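Local structure of ribose ABC transporter, substrate binding protein (Conexibacter woesei, 4KQ9) at residues A[109-112]-A[113-116]; A[142-145]-A[146-150]; A[231-235]-A[236-240]. The protein probably binds a sugar, perhaps ribose, and delivers it to an ABC transporter for uptake into the cell. The protein carries 1 engineered substitution. All blocks are in the same frame, centred on the assembly; numbering follows the deposited sequence. Where two conformers were deposited one is given.

In the fold
All three contacts are local, each within one unbroken run of chain; they follow in series, so none nests in or crosses another. From the N terminus, contact 1 comes first: it turns the chain from strand 106-109 of the six-stranded parallel sheet into helix 112-126. Contact 2 forms the first turns of helix 143-159, between strands 132-136 and 162-167 of the four-stranded sheet. These two touch, their centres about 9 Å apart, with the rings of F112 and F144 meeting edge-to-face where the two helices begin. Contact 3 ends helix 228-236 and leads into strand 241-244; its centre lies about 22 Å from that of contact 1, and it touches neither.

Contact 1. Residues A[109-112]-A[113-116]; sequences GSDF and AEIG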
loop_
_atom_site.group_PDB
_atom_site.type_symbol
_atom_site.label_atom_id
_atom_site.label_comp_id
_atom_site.label_asym_id
_atom_site.label_seq_id
_atom_site.Cartn_x
_atom_site.Cartn_y
_atom_site.Cartn_z
ATOM N N GLY A 109 -8.885 0.000 1.568
ATOM C CA GLY A 109 -7.458 0.088 1.352
ATOM C C GLY A 109 -6.925 1.496 1.619
ATOM O O GLY A 109 -7.659 2.415 1.997
ATOM N N SER A 110 -5.597 1.615 1.613
ATOM C CA SER A 110 -4.978 2.865 2.048
ATOM C C SER A 110 -5.397 4.024 1.158
ATOM O O SER A 110 -5.708 3.838 0.004
ATOM C CB SER A 110 -3.419 2.794 1.991
ATOM O OG SER A 110 -2.940 1.733 2.716
ATOM N N ASP A 111 -5.328 5.214 1.738
ATOM C CA ASP A 111 -5.442 6.472 1.032
ATOM C C ASP A 111 -4.039 6.900 0.611
ATOM O O ASP A 111 -3.262 7.425 1.433
ATOM C CB ASP A 111 -6.000 7.495 2.010
ATOM C CG ASP A 111 -6.171 8.889 1.393
ATOM O OD1 ASP A 111 -5.788 9.111 0.233
ATOM O OD2 ASP A 111 -6.699 9.758 2.128
ATOM N N PHE A 112 -3.723 6.628 -0.633
ATOM C CA PHE A 112 -2.380 6.820 -1.152
ATOM C C PHE A 112 -2.007 8.324 -1.099
ATOM O O PHE A 112 -0.851 8.627 -0.892
ATOM C CB PHE A 112 -2.243 6.300 -2.568
ATOM C CG PHE A 112 -2.513 4.814 -2.756
ATOM C CD1 PHE A 112 -2.154 3.876 -1.814
ATOM C CD2 PHE A 112 -3.035 4.359 -3.997
ATOM C CE1 PHE A 112 -2.395 2.522 -2.008
ATOM C CE2 PHE A 112 -3.252 3.000 -4.216
ATOM C CZ PHE A 112 -2.937 2.074 -3.210
ATOM N N ALA A 113 -2.988 9.235 -1.200
ATOM C CA ALA A 113 -2.747 10.712 -1.082
ATOM C C ALA A 113 -2.348 11.105 0.280
ATOM O O ALA A 113 -1.490 11.954 0.462
ATOM C CB ALA A 113 -4.003 11.477 -1.487
ATOM N N GLU A 114 -2.937 10.445 1.292
ATOM C CA GLU A 114 -2.530 10.626 2.669
ATOM C C GLU A 114 -1.092 10.176 2.927
ATOM O O GLU A 114 -0.346 10.880 3.579
ATOM C CB GLU A 114 -3.431 9.839 3.601
ATOM C CG GLU A 114 -3.629 10.532 4.911
ATOM C CD GLU A 114 -3.083 9.735 6.062
ATOM O OE1 GLU A 114 -3.713 8.725 6.462
ATOM O OE2 GLU A 114 -2.026 10.135 6.585
ATOM N N ILE A 115 -0.732 9.011 2.407
ATOM C CA ILE A 115 0.677 8.548 2.461
ATOM C C ILE A 115 1.646 9.649 1.951
ATOM O O ILE A 115 2.605 9.941 2.617
ATOM C CB ILE A 115 0.854 7.257 1.691
ATOM C CG1 ILE A 115 0.045 6.157 2.433
ATOM C CG2 ILE A 115 2.318 6.838 1.685
ATOM C CD1 ILE A 115 -0.125 4.882 1.694
ATOM N N GLY A 116 1.385 10.185 0.796
ATOM C CA GLY A 116 2.169 11.312 0.180
ATOM C C GLY A 116 2.279 12.562 1.020
ATOM O O GLY A 116 3.361 13.130 1.154
#
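D111 caps the first turn of the helix through one carboxylate oxygen: OD1 accepts from A113 N at 3.1 Å and from E114 N at 3.3 Å, both bonds weak. With CG anti to the backbone N (chi1 180°), the carboxylate is carried to these amides, and the other oxygen, OD2, rests 3.6 Å from E114 CB. The backbone joins in: I115 N donates to D111 O with an N-H...O angle of 164°, and G116 N to F112 O at 3.2 Å. This N-cap ends a passage from strand 106-109 of one lobe to a helix of the other, consistent with a hinge connection of a type I periplasmic binding protein; the guanidinium of R271 hydrogen-bonds to the carbonyls of G109 and S110. Without the D111 carboxylate, as with an alanine here, the amides of A113 and E114 would probably lose their side-chain acceptor, leaving the start of the helix less firmly set. Apolar contacts add to the turn. I115 and F112 run side by side, CD1 of I115 standing at the ring edge near its plane, 4.2 Å from F112 CD1. The same I115 methyl lies 3.9 Å from S110 CB, while S110 OG is hydrogen-bonded to Q245.

Contact 2. Residues A[142-145]-A[146-150]; sequences MSFV and EEQGE
E147 reaches back along the helix to S143, one turn earlier, and most of its side chain runs along that residue. E147 CB lies 3.2 Å from S143 O, the same carbonyl that accepts the backbone N-H of E147 at 2.9 Å. E147 CG stays beside it, 3.3 Å from S143 O and also near the hydroxyl. Past CG the chain is extended (chi2 -175°), which carries CD alongside the serine hydroxyl and brings E147 OE2 to 2.7 Å from S143 OG. S143 meets it with OG anti to its own backbone N (chi1 -180°), turned along the helix to the carboxylate. The other oxygen, OE1, packs against CB of F112 on helix 112-126.

This is the opening of helix 143-159, with M142 at the N-cap position, and the helix is the crossover of a beta-alpha-beta unit between parallel strands 132-136 and 162-167. The first full turn is closed by E146 N, which donates to M142 O at 2.8 Å and almost straight. E146 folds its CG over that carbonyl, 3.3 Å from M142 O, and its chain takes the carboxylate to Y168 and, through OE2, back to the amide of G141.

A second side-chain pair one turn apart, F144 and Q148, lies on the side where I115 of helix 112-126 meets Q148. CG of Q148 sits 3.3 Å from F144 O, and the amide group beyond it lies over one face of the F144 ring, its plane 71° from that of the ring. A bound glycerol, probably from the crystallisation liquor, lies close to F144.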
loop_
_atom_site.group_PDB
_atom_site.type_symbol
_atom_site.label_atom_id
_atom_site.label_comp_id
_atom_site.label_asym_id
_atom_site.label_seq_id
_atom_site.Cartn_x
_atom_site.Cartn_y
_atom_site.Cartn_z
HETATM N N MSE A 142 0.772 4.505 -12.509
HETATM C CA MSE A 142 0.300 3.647 -11.411
HETATM C C MSE A 142 -0.314 4.532 -10.389
HETATM O O MSE A 142 0.294 5.530 -9.947
HETATM C CB MSE A 142 1.374 2.811 -10.723
HETATM C CG MSE A 142 1.738 1.608 -11.580
HETATM SE SE MSE A 142 2.637 0.125 -10.616
HETATM C CE MSE A 142 2.684 0.804 -8.749
ATOM N N SER A 143 -1.517 4.170 -9.984
ATOM C CA SER A 143 -2.262 4.920 -9.028
ATOM C C SER A 143 -1.481 5.108 -7.714
ATOM O O SER A 143 -1.510 6.193 -7.118
ATOM C CB SER A 143 -3.588 4.206 -8.769
ATOM O OG SER A 143 -4.349 4.945 -7.815
ATOM N N PHE A 144 -0.782 4.065 -7.273
ATOM C CA PHE A 144 -0.018 4.139 -6.000
ATOM C C PHE A 144 1.041 5.246 -6.118
ATOM O O PHE A 144 1.196 6.025 -5.189
ATOM C CB PHE A 144 0.593 2.796 -5.667
ATOM C CG PHE A 144 1.656 2.825 -4.564
ATOM C CD1 PHE A 144 1.301 3.031 -3.232
ATOM C CD2 PHE A 144 3.010 2.621 -4.860
ATOM C CE1 PHE A 144 2.276 3.024 -2.208
ATOM C CE2 PHE A 144 3.984 2.608 -3.832
ATOM C CZ PHE A 144 3.611 2.801 -2.506
ATOM N N VAL A 145 1.663 5.354 -7.301
ATOM C CA VAL A 145 2.728 6.322 -7.608
ATOM C C VAL A 145 2.200 7.710 -7.790
ATOM O O VAL A 145 2.637 8.685 -7.112
ATOM C CB VAL A 145 3.534 5.834 -8.852
ATOM C CG1 VAL A 145 4.640 6.784 -9.247
ATOM C CG2 VAL A 145 4.158 4.494 -8.558
ATOM N N GLU A 146 1.188 7.837 -8.658
ATOM C CA GLU A 146 0.647 9.136 -9.000
ATOM C C GLU A 146 -0.130 9.800 -7.917
ATOM O O GLU A 146 0.019 10.997 -7.676
ATOM C CB GLU A 146 -0.206 9.024 -10.279
ATOM C CG GLU A 146 0.576 8.491 -11.458
ATOM C CD GLU A 146 1.727 9.395 -11.927
ATOM O OE1 GLU A 146 2.005 10.503 -11.312
ATOM O OE2 GLU A 146 2.375 8.996 -12.936
ATOM N N GLU A 147 -0.945 9.049 -7.186
ATOM C CA GLU A 147 -1.737 9.692 -6.159
ATOM C C GLU A 147 -0.892 10.162 -5.009
ATOM O O GLU A 147 -1.096 11.289 -4.496
ATOM C CB GLU A 147 -2.791 8.754 -5.595
ATOM C CG GLU A 147 -3.872 8.372 -6.581
ATOM C CD GLU A 147 -4.982 7.532 -5.924
ATOM O OE1 GLU A 147 -5.031 7.468 -4.655
ATOM O OE2 GLU A 147 -5.807 6.949 -6.689
ATOM N N GLN A 148 0.048 9.321 -4.564
ATOM C CA GLN A 148 0.939 9.795 -3.499
ATOM C C GLN A 148 1.807 10.992 -3.955
ATOM O O GLN A 148 2.055 11.919 -3.167
ATOM C CB GLN A 148 1.764 8.669 -2.907
ATOM C CG GLN A 148 2.970 8.261 -3.630
ATOM C CD GLN A 148 3.722 7.209 -2.827
ATOM O OE1 GLN A 148 3.708 6.024 -3.158
ATOM N NE2 GLN A 148 4.345 7.637 -1.758
ATOM N N GLY A 149 2.218 10.976 -5.199
ATOM C CA GLY A 149 3.116 12.002 -5.750
ATOM C C GLY A 149 2.439 13.348 -5.882
ATOM O O GLY A 149 3.029 14.382 -5.556
ATOM N N GLU A 150 1.197 13.372 -6.357
ATOM C CA GLU A 150 0.496 14.636 -6.441
ATOM C C GLU A 150 0.206 15.164 -5.038
ATOM O O GLU A 150 0.395 16.340 -4.752
ATOM C CB GLU A 150 -0.733 14.563 -7.349
ATOM C CG GLU A 150 -1.202 15.970 -7.760
ATOM C CD GLU A 150 -0.074 16.918 -8.288
ATOM O OE1 GLU A 150 -0.007 18.089 -7.790
ATOM O OE2 GLU A 150 0.750 16.516 -9.183
#

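Contact 3. Residues A[231-235]-A[236-240]; sequences LAAVR and AGTMA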
loop_
_atom_site.group_PDB
_atom_site.type_symbol
_atom_site.label_atom_id
_atom_site.label_comp_id
_atom_site.label_asym_id
_atom_site.label_seq_id
_atom_site.Cartn_x
_atom_site.Cartn_y
_atom_site.Cartn_z
ATOM N N LEU A 231 12.804 -1.034 7.930
ATOM C CA LEU A 231 12.753 -0.856 9.363
ATOM C C LEU A 231 14.184 -0.827 9.908
ATOM O O LEU A 231 14.504 0.009 10.710
ATOM C CB LEU A 231 11.959 -1.974 9.933
ATOM C CG LEU A 231 10.470 -1.955 9.608
ATOM C CD1 LEU A 231 9.863 -3.305 9.991
ATOM C CD2 LEU A 231 9.777 -0.788 10.246
ATOM N N ALA A 232 15.059 -1.677 9.391
ATOM C CA ALA A 232 16.460 -1.681 9.852
ATOM C C ALA A 232 17.182 -0.388 9.471
ATOM O O ALA A 232 17.888 0.245 10.266
ATOM C CB ALA A 232 17.128 -2.871 9.253
ATOM N N ALA A 233 16.948 0.073 8.266
ATOM C CA ALA A 233 17.551 1.363 7.837
ATOM C C ALA A 233 17.070 2.561 8.646
ATOM O O ALA A 233 17.843 3.476 8.993
ATOM C CB ALA A 233 17.369 1.558 6.326
ATOM N N VAL A 234 15.773 2.563 8.975
ATOM C CA VAL A 234 15.231 3.598 9.791
ATOM C C VAL A 234 15.869 3.517 11.181
ATOM O O VAL A 234 16.243 4.552 11.698
ATOM C CB VAL A 234 13.707 3.535 9.906
ATOM C CG1 VAL A 234 13.229 4.542 10.943
ATOM C CG2 VAL A 234 13.086 3.938 8.568
ATOM N N ARG A 235 15.980 2.303 11.725
ATOM C CA ARG A 235 16.621 2.125 13.029
ATOM C C ARG A 235 18.065 2.623 12.945
ATOM O O ARG A 235 18.480 3.391 13.816
ATOM C CB ARG A 235 16.618 0.684 13.520
ATOM C CG ARG A 235 15.333 0.294 14.166
ATOM C CD ARG A 235 15.288 -1.087 14.836
ATOM N NE ARG A 235 15.489 -2.104 13.814
ATOM C CZ ARG A 235 14.577 -2.941 13.335
ATOM N NH1 ARG A 235 13.324 -2.942 13.790
ATOM N NH2 ARG A 235 14.929 -3.808 12.368
ATOM N N ALA A 236 18.794 2.205 11.920
ATOM C CA ALA A 236 20.192 2.686 11.745
ATOM C C ALA A 236 20.358 4.181 11.443
ATOM O O ALA A 236 21.448 4.711 11.555
ATOM C CB ALA A 236 20.889 1.907 10.669
ATOM N N GLY A 237 19.318 4.888 11.064
ATOM C CA GLY A 237 19.495 6.323 10.715
ATOM C C GLY A 237 19.876 6.559 9.233
ATOM O O GLY A 237 20.167 7.705 8.817
ATOM N N THR A 238 19.909 5.521 8.407
ATOM C CA THR A 238 20.261 5.743 7.002
ATOM C C THR A 238 18.988 6.118 6.216
ATOM O O THR A 238 19.097 6.788 5.201
ATOM C CB THR A 238 20.875 4.531 6.344
ATOM O OG1 THR A 238 20.053 3.395 6.591
ATOM C CG2 THR A 238 22.321 4.211 6.879
HETATM N N MSE A 239 17.802 5.708 6.698
HETATM C CA MSE A 239 16.495 6.185 6.170
HETATM C C MSE A 239 15.835 6.967 7.257
HETATM O O MSE A 239 16.022 6.632 8.446
HETATM C CB MSE A 239 15.598 5.021 5.838
HETATM C CG MSE A 239 15.973 4.442 4.484
HETATM SE SE MSE A 239 14.637 3.099 3.898
HETATM C CE MSE A 239 13.075 3.903 4.527
ATOM N N ALA A 240 15.068 8.000 6.923
ATOM C CA ALA A 240 14.395 8.837 7.947
ATOM C C ALA A 240 13.003 8.352 8.307
ATOM O O ALA A 240 12.604 8.489 9.459
ATOM C CB ALA A 240 14.317 10.290 7.509
#
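A233 O is the acceptor on which the chain turns as it leaves the helix. T238 N donates to it at 3.0 Å and M239 N at 3.2 Å, both from the same face of the carbonyl plane; the M239 bond is nearly straight at its hydrogen but arrives from above the plane. T238 OG1 comes alongside too, 3.3 Å from A233 CB. On the neighbouring carbonyl, G237 N donates to V234 O, also from above its plane, and one residue earlier A236 N still makes the helical bond to A232 O at 2.7 Å. With the T238 N bond spanning the G237 N bond and G237 at positive phi (88°), this is a Schellman motif ending helix 228-236. The turn brings M239 back against the helix, where it crosses V234 at about a right angle. With CG anti to the carbonyl carbon (chi1 -81°), M239 packs that atom 3.7 Å from A233 CB and its CB 3.9 Å from V234 CG2, while M239 O takes a straight CA-H...O contact from V234 CA at 3.4 Å. Further out, the selenomethionine side chain of M239 packs against L203 and I206 of helix 199-211, I206 also meeting T238. T281 OG1 adds a hydrogen bond to V234 O, and a backbone bond between A240 and V221 ties the exit of the turn to the edge strand 220-222 of the four-stranded sheet.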